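Local coordinates for protein peptidase S15/CocE/NonD (Thaumarchaeota archaeon SCGC AB-539-E09, PDB 4PF1) that acts as an aminopeptidase, probably a serine hydrolase of the alpha/beta fold that cleaves residues from the N-terminal ends of peptides, at residues A[202-207]-A[579-584]; A[207-212]-A[222-227]; A[228-233]-A[441-446]; A[436-441]-A[451-456]. All coordinates share one frame; numbering follows the deposited sequence.

Contact 1. Residues A[202-207]-A[579-584]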
# COMPACT_ATOMS: atom_id res chain seq x y z
N PHE A 202 0.58 26.77 25.08
CA PHE A 202 1.26 25.56 25.54
C PHE A 202 1.04 24.34 24.64
O PHE A 202 -0.10 23.95 24.39
CB PHE A 202 0.84 25.23 26.98
CG PHE A 202 1.58 24.05 27.60
CD1 PHE A 202 2.97 23.99 27.58
CD2 PHE A 202 0.88 23.04 28.25
CE1 PHE A 202 3.65 22.91 28.16
CE2 PHE A 202 1.56 21.97 28.85
CZ PHE A 202 2.94 21.91 28.80
N ARG A 203 2.16 23.70 24.22
CA ARG A 203 2.16 22.47 23.42
C ARG A 203 2.14 21.25 24.36
O ARG A 203 3.15 20.56 24.51
CB ARG A 203 3.38 22.43 22.47
CG ARG A 203 3.17 23.21 21.19
CD ARG A 203 4.46 23.73 20.58
NE ARG A 203 5.21 22.69 19.87
CZ ARG A 203 5.01 22.35 18.60
NH1 ARG A 203 4.09 22.99 17.88
NH2 ARG A 203 5.72 21.38 18.05
N GLN A 204 0.98 21.00 25.00
CA GLN A 204 0.77 19.91 25.96
C GLN A 204 1.13 18.52 25.40
O GLN A 204 1.70 17.71 26.13
CB GLN A 204 -0.68 19.91 26.49
CG GLN A 204 -1.76 20.01 25.40
CD GLN A 204 -3.17 19.88 25.91
OE1 GLN A 204 -3.44 19.86 27.12
NE2 GLN A 204 -4.13 19.80 24.99
N GLU A 205 0.81 18.25 24.12
CA GLU A 205 1.09 16.96 23.47
C GLU A 205 2.58 16.72 23.25
O GLU A 205 3.04 15.59 23.34
CB GLU A 205 0.35 16.85 22.14
CG GLU A 205 -0.96 16.10 22.23
CD GLU A 205 -1.31 15.35 20.96
OE1 GLU A 205 -1.67 16.02 19.97
OE2 GLU A 205 -1.15 14.11 20.94
N ALA A 206 3.33 17.78 22.92
CA ALA A 206 4.77 17.68 22.68
C ALA A 206 5.57 17.80 23.98
O ALA A 206 6.72 17.37 24.02
CB ALA A 206 5.21 18.76 21.70
N SER A 207 4.97 18.37 25.04
CA SER A 207 5.69 18.60 26.29
C SER A 207 5.52 17.49 27.32
O SER A 207 6.53 16.94 27.78
CB SER A 207 5.28 19.94 26.91
OG SER A 207 5.50 21.01 26.00
N SER A 579 -8.65 27.85 18.27
CA SER A 579 -8.16 26.63 18.92
C SER A 579 -7.41 25.76 17.90
O SER A 579 -7.67 25.84 16.70
CB SER A 579 -9.29 25.84 19.57
OG SER A 579 -10.36 25.58 18.68
N TRP A 580 -6.44 24.97 18.40
CA TRP A 580 -5.56 24.08 17.63
C TRP A 580 -5.25 22.89 18.53
O TRP A 580 -4.15 22.76 19.06
CB TRP A 580 -4.27 24.86 17.26
CG TRP A 580 -3.91 24.89 15.80
CD1 TRP A 580 -4.56 24.29 14.77
CD2 TRP A 580 -2.76 25.54 15.24
NE1 TRP A 580 -3.90 24.54 13.58
CE2 TRP A 580 -2.78 25.29 13.85
CE3 TRP A 580 -1.71 26.31 15.77
CZ2 TRP A 580 -1.80 25.80 12.98
CZ3 TRP A 580 -0.74 26.81 14.92
CH2 TRP A 580 -0.79 26.55 13.54
N PHE A 581 -6.26 22.04 18.74
CA PHE A 581 -6.31 20.97 19.74
C PHE A 581 -6.09 19.54 19.14
O PHE A 581 -6.51 19.30 18.02
CB PHE A 581 -7.69 21.05 20.42
CG PHE A 581 -7.81 20.39 21.76
CD1 PHE A 581 -7.30 21.00 22.90
CD2 PHE A 581 -8.44 19.16 21.89
CE1 PHE A 581 -7.39 20.38 24.15
CE2 PHE A 581 -8.53 18.54 23.14
CZ PHE A 581 -8.01 19.15 24.26
N PRO A 582 -5.47 18.57 19.88
CA PRO A 582 -4.97 18.63 21.26
C PRO A 582 -3.52 19.10 21.41
O PRO A 582 -3.03 19.17 22.54
CB PRO A 582 -5.12 17.18 21.73
CG PRO A 582 -4.84 16.37 20.49
CD PRO A 582 -5.33 17.21 19.32
N LEU A 583 -2.82 19.40 20.28
CA LEU A 583 -1.43 19.87 20.30
C LEU A 583 -1.28 21.04 21.27
O LEU A 583 -0.44 21.00 22.16
CB LEU A 583 -0.96 20.26 18.87
CG LEU A 583 0.49 20.81 18.72
CD1 LEU A 583 1.54 19.89 19.39
CD2 LEU A 583 0.83 21.01 17.26
N TYR A 584 -2.17 22.04 21.15
CA TYR A 584 -2.20 23.18 22.07
C TYR A 584 -3.37 23.02 23.03
O TYR A 584 -4.45 22.60 22.62
CB TYR A 584 -2.32 24.50 21.30
CG TYR A 584 -1.10 24.81 20.47
CD1 TYR A 584 -1.02 24.41 19.14
CD2 TYR A 584 -0.00 25.47 21.02
CE1 TYR A 584 0.12 24.67 18.38
CE2 TYR A 584 1.13 25.75 20.26
CZ TYR A 584 1.20 25.33 18.94
OH TYR A 584 2.32 25.59 18.20

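Contact 2. Residues A[207-212]-A[222-227]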
# COMPACT_ATOMS: atom_id res chain seq x y z
N SER A 207 4.97 18.37 25.04
CA SER A 207 5.69 18.60 26.29
C SER A 207 5.52 17.49 27.32
O SER A 207 6.53 16.94 27.78
CB SER A 207 5.28 19.94 26.91
OG SER A 207 5.50 21.01 26.00
N LEU A 208 4.27 17.18 27.75
CA LEU A 208 3.98 16.22 28.82
C LEU A 208 4.55 14.80 28.56
O LEU A 208 5.31 14.33 29.41
CB LEU A 208 2.48 16.15 29.15
CG LEU A 208 1.81 17.45 29.64
CD1 LEU A 208 0.34 17.23 29.92
CD2 LEU A 208 2.49 17.98 30.89
N PRO A 209 4.24 14.10 27.43
CA PRO A 209 4.82 12.75 27.23
C PRO A 209 6.35 12.76 27.15
O PRO A 209 6.99 11.85 27.68
CB PRO A 209 4.20 12.29 25.90
CG PRO A 209 2.99 13.13 25.72
CD PRO A 209 3.35 14.46 26.31
N TYR A 210 6.93 13.80 26.53
CA TYR A 210 8.38 13.95 26.38
C TYR A 210 9.07 14.17 27.74
O TYR A 210 10.08 13.52 28.01
CB TYR A 210 8.71 15.10 25.41
CG TYR A 210 10.19 15.32 25.21
CD1 TYR A 210 10.88 16.27 25.97
CD2 TYR A 210 10.90 14.62 24.24
CE1 TYR A 210 12.25 16.48 25.79
CE2 TYR A 210 12.27 14.83 24.05
CZ TYR A 210 12.93 15.77 24.82
OH TYR A 210 14.27 15.99 24.63
N ALA A 211 8.53 15.08 28.59
CA ALA A 211 9.10 15.32 29.92
C ALA A 211 9.01 14.04 30.77
O ALA A 211 9.96 13.71 31.47
CB ALA A 211 8.37 16.47 30.61
N TYR A 212 7.90 13.29 30.63
CA TYR A 212 7.69 12.02 31.34
C TYR A 212 8.73 10.98 30.93
O TYR A 212 9.41 10.44 31.78
CB TYR A 212 6.27 11.49 31.06
CG TYR A 212 5.84 10.33 31.93
CD1 TYR A 212 6.12 9.02 31.57
CD2 TYR A 212 5.08 10.54 33.08
CE1 TYR A 212 5.70 7.94 32.35
CE2 TYR A 212 4.64 9.48 33.86
CZ TYR A 212 4.95 8.18 33.50
OH TYR A 212 4.53 7.13 34.27
N ILE A 222 10.78 3.98 32.30
CA ILE A 222 9.36 4.23 32.59
C ILE A 222 8.82 5.14 31.50
O ILE A 222 9.30 6.27 31.34
CB ILE A 222 9.15 4.80 34.02
CG1 ILE A 222 9.59 3.78 35.10
CG2 ILE A 222 7.69 5.25 34.23
CD1 ILE A 222 9.61 4.29 36.56
N LYS A 223 7.86 4.64 30.70
CA LYS A 223 7.34 5.39 29.56
C LYS A 223 5.84 5.69 29.67
O LYS A 223 5.09 4.93 30.28
CB LYS A 223 7.66 4.68 28.24
CG LYS A 223 9.13 4.84 27.84
CD LYS A 223 9.44 4.19 26.51
CE LYS A 223 10.93 4.11 26.28
NZ LYS A 223 11.26 3.60 24.92
N TRP A 224 5.44 6.85 29.10
CA TRP A 224 4.08 7.39 29.09
C TRP A 224 3.06 6.34 28.69
O TRP A 224 3.18 5.71 27.63
CB TRP A 224 4.02 8.60 28.14
CG TRP A 224 2.67 9.25 28.03
CD1 TRP A 224 1.67 8.94 27.15
CD2 TRP A 224 2.20 10.38 28.78
NE1 TRP A 224 0.60 9.78 27.33
CE2 TRP A 224 0.90 10.69 28.31
CE3 TRP A 224 2.76 11.18 29.79
CZ2 TRP A 224 0.15 11.74 28.84
CZ3 TRP A 224 2.02 12.23 30.31
CH2 TRP A 224 0.72 12.49 29.84
N TRP A 225 2.06 6.12 29.55
CA TRP A 225 1.00 5.15 29.28
C TRP A 225 -0.22 5.85 28.66
O TRP A 225 -0.38 7.06 28.82
CB TRP A 225 0.62 4.35 30.55
CG TRP A 225 0.21 5.19 31.73
CD1 TRP A 225 1.00 5.59 32.76
CD2 TRP A 225 -1.10 5.69 32.00
NE1 TRP A 225 0.26 6.33 33.66
CE2 TRP A 225 -1.03 6.41 33.22
CE3 TRP A 225 -2.34 5.61 31.33
CZ2 TRP A 225 -2.15 7.04 33.78
CZ3 TRP A 225 -3.44 6.24 31.89
CH2 TRP A 225 -3.34 6.94 33.10
N SER A 226 -1.05 5.07 27.95
CA SER A 226 -2.25 5.59 27.28
C SER A 226 -3.50 4.82 27.67
O SER A 226 -3.44 3.61 27.93
CB SER A 226 -2.07 5.53 25.77
OG SER A 226 -3.17 6.10 25.09
N GLY A 227 -4.63 5.51 27.68
CA GLY A 227 -5.94 4.93 27.96
C GLY A 227 -6.91 5.16 26.81
O GLY A 227 -8.07 4.75 26.87
O HOH W 1 2.14 7.32 35.59
O HOH W 2 4.38 4.70 33.04

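Contact 3. Residues A[228-233]-A[441-446]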
# COMPACT_ATOMS: atom_id res chain seq x y z
N SER A 228 -6.43 5.84 25.75
CA SER A 228 -7.23 6.20 24.59
C SER A 228 -6.34 6.33 23.36
O SER A 228 -5.25 6.90 23.45
CB SER A 228 -7.96 7.52 24.85
OG SER A 228 -8.86 7.88 23.82
N TYR A 229 -6.80 5.81 22.20
CA TYR A 229 -6.06 5.90 20.94
C TYR A 229 -6.08 7.34 20.41
O TYR A 229 -5.03 7.89 20.09
CB TYR A 229 -6.65 4.91 19.90
CG TYR A 229 -5.87 4.87 18.60
CD1 TYR A 229 -4.63 4.23 18.52
CD2 TYR A 229 -6.39 5.44 17.43
CE1 TYR A 229 -3.92 4.19 17.32
CE2 TYR A 229 -5.68 5.40 16.23
CZ TYR A 229 -4.45 4.76 16.18
OH TYR A 229 -3.75 4.73 15.00
N ASP A 230 -7.28 7.96 20.37
CA ASP A 230 -7.46 9.34 19.92
C ASP A 230 -7.07 10.31 21.06
O ASP A 230 -7.75 10.35 22.09
CB ASP A 230 -8.91 9.57 19.46
CG ASP A 230 -9.20 10.92 18.83
OD1 ASP A 230 -8.24 11.56 18.33
OD2 ASP A 230 -10.38 11.32 18.81
N THR A 231 -5.97 11.07 20.88
CA THR A 231 -5.45 12.00 21.89
C THR A 231 -6.39 13.19 22.10
O THR A 231 -6.47 13.71 23.21
CB THR A 231 -4.03 12.46 21.55
OG1 THR A 231 -4.03 13.14 20.29
CG2 THR A 231 -3.02 11.31 21.54
N TYR A 232 -7.11 13.61 21.04
CA TYR A 232 -8.10 14.70 21.08
C TYR A 232 -9.09 14.45 22.22
O TYR A 232 -9.29 15.32 23.07
CB TYR A 232 -8.83 14.81 19.73
CG TYR A 232 -9.88 15.91 19.67
CD1 TYR A 232 -11.15 15.71 20.20
CD2 TYR A 232 -9.62 17.12 19.04
CE1 TYR A 232 -12.13 16.71 20.14
CE2 TYR A 232 -10.59 18.12 18.96
CZ TYR A 232 -11.84 17.91 19.52
OH TYR A 232 -12.81 18.88 19.45
N ASP A 233 -9.66 13.23 22.26
CA ASP A 233 -10.60 12.78 23.28
C ASP A 233 -9.96 12.78 24.67
O ASP A 233 -10.55 13.32 25.61
CB ASP A 233 -11.10 11.37 22.93
CG ASP A 233 -12.60 11.28 22.82
OD1 ASP A 233 -13.26 11.18 23.88
OD2 ASP A 233 -13.12 11.32 21.69
N ARG A 441 -9.20 13.76 12.75
CA ARG A 441 -9.21 12.75 13.80
C ARG A 441 -9.21 11.34 13.21
O ARG A 441 -9.67 11.16 12.07
CB ARG A 441 -10.38 12.97 14.76
CG ARG A 441 -10.02 13.99 15.83
CD ARG A 441 -11.22 14.48 16.58
NE ARG A 441 -11.63 13.55 17.62
CZ ARG A 441 -12.84 13.52 18.16
NH1 ARG A 441 -13.13 12.65 19.12
NH2 ARG A 441 -13.77 14.37 17.75
N PRO A 442 -8.61 10.33 13.89
CA PRO A 442 -8.01 10.38 15.25
C PRO A 442 -6.62 11.02 15.31
O PRO A 442 -5.78 10.77 14.44
CB PRO A 442 -7.96 8.90 15.65
CG PRO A 442 -7.77 8.17 14.35
CD PRO A 442 -8.58 8.96 13.34
N THR A 443 -6.37 11.83 16.35
CA THR A 443 -5.05 12.43 16.56
C THR A 443 -4.24 11.49 17.45
O THR A 443 -4.74 11.04 18.49
CB THR A 443 -5.13 13.86 17.12
OG1 THR A 443 -5.77 13.83 18.40
CG2 THR A 443 -5.85 14.83 16.18
N ILE A 444 -3.02 11.15 17.03
CA ILE A 444 -2.17 10.21 17.76
C ILE A 444 -0.82 10.87 18.12
O ILE A 444 -0.46 11.88 17.51
CB ILE A 444 -1.98 8.89 16.94
CG1 ILE A 444 -1.31 9.15 15.57
CG2 ILE A 444 -3.31 8.13 16.81
CD1 ILE A 444 -0.87 7.89 14.81
N PRO A 445 -0.06 10.33 19.12
CA PRO A 445 1.22 10.96 19.48
C PRO A 445 2.26 10.87 18.35
O PRO A 445 2.18 9.99 17.49
CB PRO A 445 1.67 10.17 20.72
CG PRO A 445 0.46 9.46 21.20
CD PRO A 445 -0.33 9.16 19.98
N SER A 446 3.24 11.79 18.38
CA SER A 446 4.32 11.92 17.40
C SER A 446 5.21 10.67 17.30
O SER A 446 5.74 10.39 16.23
CB SER A 446 5.18 13.13 17.74
OG SER A 446 5.80 12.99 19.01

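Contact 4. Residues A[436-441]-A[451-456]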
# COMPACT_ATOMS: atom_id res chain seq x y z
N VAL A 436 -11.31 23.14 17.77
CA VAL A 436 -10.97 22.79 16.39
C VAL A 436 -9.79 21.79 16.39
O VAL A 436 -8.74 22.09 16.97
CB VAL A 436 -10.65 24.06 15.54
CG1 VAL A 436 -10.42 23.69 14.07
CG2 VAL A 436 -11.76 25.11 15.65
N PRO A 437 -9.94 20.59 15.79
CA PRO A 437 -8.81 19.65 15.76
C PRO A 437 -7.71 20.15 14.82
O PRO A 437 -8.01 20.55 13.69
CB PRO A 437 -9.44 18.34 15.30
CG PRO A 437 -10.63 18.75 14.51
CD PRO A 437 -11.12 20.05 15.07
N TYR A 438 -6.43 20.18 15.30
CA TYR A 438 -5.29 20.68 14.51
C TYR A 438 -5.05 19.81 13.28
O TYR A 438 -4.49 20.28 12.28
CB TYR A 438 -4.01 20.80 15.37
CG TYR A 438 -3.19 19.53 15.55
CD1 TYR A 438 -3.67 18.47 16.32
CD2 TYR A 438 -1.89 19.45 15.06
CE1 TYR A 438 -2.90 17.32 16.52
CE2 TYR A 438 -1.10 18.32 15.28
CZ TYR A 438 -1.61 17.25 16.01
OH TYR A 438 -0.84 16.14 16.22
N ARG A 439 -5.52 18.56 13.34
CA ARG A 439 -5.48 17.59 12.24
C ARG A 439 -6.77 16.83 12.23
O ARG A 439 -7.52 16.88 13.22
CB ARG A 439 -4.31 16.61 12.42
CG ARG A 439 -2.94 17.22 12.35
CD ARG A 439 -1.91 16.12 12.23
NE ARG A 439 -1.70 15.74 10.84
CZ ARG A 439 -1.03 14.66 10.45
NH1 ARG A 439 -0.52 13.83 11.36
NH2 ARG A 439 -0.87 14.39 9.17
N GLN A 440 -7.03 16.07 11.16
CA GLN A 440 -8.20 15.21 11.07
C GLN A 440 -8.09 14.10 12.10
O GLN A 440 -6.98 13.62 12.38
CB GLN A 440 -8.37 14.65 9.65
CG GLN A 440 -8.86 15.70 8.65
CD GLN A 440 -9.28 15.13 7.31
OE1 GLN A 440 -10.36 15.43 6.80
NE2 GLN A 440 -8.41 14.35 6.69
N ARG A 441 -9.20 13.76 12.75
CA ARG A 441 -9.21 12.75 13.80
C ARG A 441 -9.21 11.34 13.21
O ARG A 441 -9.67 11.16 12.07
CB ARG A 441 -10.38 12.97 14.76
CG ARG A 441 -10.02 13.99 15.83
CD ARG A 441 -11.22 14.48 16.58
NE ARG A 441 -11.63 13.55 17.62
CZ ARG A 441 -12.84 13.52 18.16
NH1 ARG A 441 -13.13 12.65 19.12
NH2 ARG A 441 -13.77 14.37 17.75
N SER A 451 2.40 7.28 12.97
CA SER A 451 2.30 8.75 13.06
C SER A 451 2.81 9.46 11.80
O SER A 451 3.88 9.12 11.29
CB SER A 451 3.06 9.26 14.28
OG SER A 451 3.11 10.68 14.30
N THR A 452 2.05 10.47 11.33
CA THR A 452 2.43 11.30 10.18
C THR A 452 2.68 12.75 10.66
O THR A 452 2.54 13.70 9.88
CB THR A 452 1.37 11.23 9.06
OG1 THR A 452 0.12 11.72 9.55
CG2 THR A 452 1.22 9.82 8.48
N TRP A 453 3.09 12.91 11.95
CA TRP A 453 3.40 14.17 12.65
C TRP A 453 4.41 15.04 11.87
O TRP A 453 4.32 16.27 11.90
CB TRP A 453 3.93 13.85 14.07
CG TRP A 453 4.77 14.90 14.75
CD1 TRP A 453 6.11 14.86 14.96
CD2 TRP A 453 4.28 16.04 15.48
NE1 TRP A 453 6.51 15.93 15.74
CE2 TRP A 453 5.41 16.68 16.05
CE3 TRP A 453 3.01 16.62 15.66
CZ2 TRP A 453 5.30 17.88 16.77
CZ3 TRP A 453 2.91 17.80 16.37
CH2 TRP A 453 4.04 18.41 16.93
N GLY A 454 5.33 14.38 11.16
CA GLY A 454 6.34 15.04 10.35
C GLY A 454 5.81 15.70 9.10
O GLY A 454 6.47 16.57 8.53
N GLU A 455 4.59 15.32 8.67
CA GLU A 455 3.96 15.85 7.45
C GLU A 455 2.84 16.86 7.75
O GLU A 455 2.32 17.47 6.81
CB GLU A 455 3.36 14.69 6.60
CG GLU A 455 4.22 13.44 6.48
CD GLU A 455 3.60 12.29 5.71
OE1 GLU A 455 4.36 11.38 5.29
OE2 GLU A 455 2.36 12.28 5.52
N TRP A 456 2.46 17.04 9.03
CA TRP A 456 1.30 17.83 9.45
C TRP A 456 1.31 19.30 9.01
O TRP A 456 0.24 19.82 8.71
CB TRP A 456 1.06 17.68 10.97
CG TRP A 456 1.39 18.85 11.86
CD1 TRP A 456 2.45 18.95 12.70
CD2 TRP A 456 0.52 19.94 12.18
NE1 TRP A 456 2.34 20.07 13.49
CE2 TRP A 456 1.17 20.71 13.17
CE3 TRP A 456 -0.73 20.37 11.70
CZ2 TRP A 456 0.62 21.90 13.67
CZ3 TRP A 456 -1.27 21.55 12.19
CH2 TRP A 456 -0.60 22.30 13.17

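Contact 1. Residues A[202-207]-A[579-584]
The N-terminal end of helix 204-215, with Arg203 as its N-cap and the centre of an inverse gamma turn, meets loop 579-584 where the S15 hydrolase region joins the C-terminal non-catalytic region. The Arg203 chain runs alongside the Tyr584 side chain, and its CG packs 3.4 Å from Tyr584 CE2. A bend at the third torsion (chi3 78°) then carries NH1 to the phenol, so that NH1 donates to Tyr584 OH over 3.2 Å. The oxygen lies in the guanidinium plane, although the two flat groups are turned 67° against each other, and Leu583 CD1 sits over the centre of one guanidinium face. The carbonyls of Asp195 and Gln296 take NE and NH2, close to a putative Ser-His-Asp triad.

Gln204 reaches across with an extended chain. Its NE2 donates to Pro582 O over 2.8 Å, tilted 24° from the carbonyl plane, and passes 3.4 Å from CE1 of Phe581. A cis peptide precedes Pro582, whose CG touches Glu205 OE1 at 3.2 Å; the other carboxylate oxygen, OE2, bonds to Thr231 OG1 of the next helix. The backbones come close enough for two CA-H...O contacts, Tyr584 CA to Phe202 O at 3.2 Å and Arg203 CA to Leu583 O at 3.2 Å. Every guanidinium nitrogen of the buried Arg203 is bonded to an uncharged oxygen; its charge is probably stabilised by these dipoles, and its rotation is set by three separate acceptors.

Contact 2. Residues A[207-212]-A[222-227]
This is an aromatic contact that packs helix 204-215 against the loop that follows it: Pro209 and Tyr212 of the helix lie against Trp224 in the connection that leads on to helix 231-238. The helix is kinked around Pro209, and the proline lies against the indole. Pro209 CB stands over the face of the five-membered ring, 4.1 Å from its centroid and 18° off the normal, a CH-pi contact. Leu208 CB adds an apolar touch at Trp224 CZ3, 4.1 Å away.

One turn on, Tyr212 completes the cluster with a T-shaped pair. The six-membered ring of Trp224 turns its edge to the phenol face, with centroids 5.7 Å apart and planes at 89°. Tyr212 CB in turn lies at the indole edge, 3.7 Å from Trp224 CE3. Because Tyr212 CG stands anti to the backbone N (chi1 -169°), the ring extends across the loop, where CE1 meets Ile222 CG2 at 3.8 Å.

A second subunit closes over this region: its Phe23 meets the Tyr212 ring and its Phe30 packs edge-to-face on Trp225. Within the chain, Met244 and Tyr235 also touch Trp224, so the indole belongs to a wider hydrophobic cluster.

No direct hydrogen bond joins the segments; water does so instead. Two waters meet the phenol oxygen of Tyr212: one accepts from Trp225 NE1, and the other, 2.7 Å from Tyr212 OH, donates to Lys223 O over 2.9 Å.

Contact 3. Residues A[228-233]-A[441-446]
Arg441 and Thr443 hold the first turn of helix 231-238 by a dense polar grip, whereas Tyr229, Pro442 and Ile444 form a looser, partly exposed apolar flank. On the tight side Asp230, the N-cap residue, uses both carboxylate oxygens. OD1 accepts from Thr443 N over 2.7 Å on its anti side, well out of the carboxylate plane, while OD2 takes two donors side-on from Arg441: NE at 2.8 Å, to the syn lone pair, and NH1 at 3.1 Å. The carboxylate and guanidinium are nearly coplanar. Arg441 NH1 also bridges to Asp233 OD2 (2.9 Å), and the other oxygen of Asp233 is held by Arg237. Tyr232 CD1 lies 3.4 Å above the guanidinium centre, the planes 19° apart. Thr231 N donates almost straight (173°) to Thr443 O over 2.7 Å, and the two threonine hydroxyls also share a hydrogen bond.

On the flank the forces are weaker. Ile444 CG2 sits over the Tyr229 ring, 3.6 Å from CZ, Pro442 CG touches the ring edge, and Pro519 of a third subunit packs on Tyr229. Two aspartates on one arginine should stabilise its charge, and the aryl face laid over the guanidinium limits its tilt.

Contact 4. Residues A[436-441]-A[451-456]
Thr452 OG1 is gripped end-on by Arg439, whose NH1 and NH2 each donate to it over 2.9 Å. The oxygen lies near the guanidinium plane, 11° out of it, between the two terminal nitrogens, and neither bond is straight. The remaining nitrogen, NE, forms a salt bridge with Asp459, so one arginine joins a neutral hydroxyl to a carboxylate. Trp456 CB packs over one face of the guanidinium, 3.4 Å from NE of Arg439, and the bend at chi3 (87°) swings the group into that position.

Alongside this polar clasp runs an aromatic one. Tyr438 offers its ring edge to the face of Trp456, a T-shaped pair with centroids 4.8 Å apart and planes at 77°. Tyr438 CD2 lies over that face, 3.6 Å from Trp456 CZ3. At the far end of the phenol, Tyr438 OH meets the edge of Trp453 at CE3, 3.9 Å away; the indole NE1 of that residue is hydrogen-bonded to Glu297 in the hydrolase region. An ST turn, in which Trp453 N donates to Ser451 OG over 3.2 Å, shapes the backbone at this point, and Trp580 extends the aromatic cluster by packing edge-to-face with Trp456.

Two bonds to one atom set the direction of the guanidinium; the NE bridge to Asp459 and the methylene over one face probably limit its turning, while its charge is probably balanced by Asp459.

From the N terminus, the chain first enters contact 1 with residues 202-207, and helix 204-215 carries it straight into contact 2, which closes a short loop at 222-227. Residues 228-233 then open contact 3. Far along, 436-441 opens contact 4 and 441-446 closes contact 3, sharing Arg441, before 451-456 closes contact 4, so these two cross. Only 579-584 closes contact 1, inside whose long loop the other three nest. Contacts 1 and 3 tie consecutive helices of the hydrolase region to the C-terminal region; contact 4 folds the latter's loop on itself, and contact 2 joins a helix to its following connection.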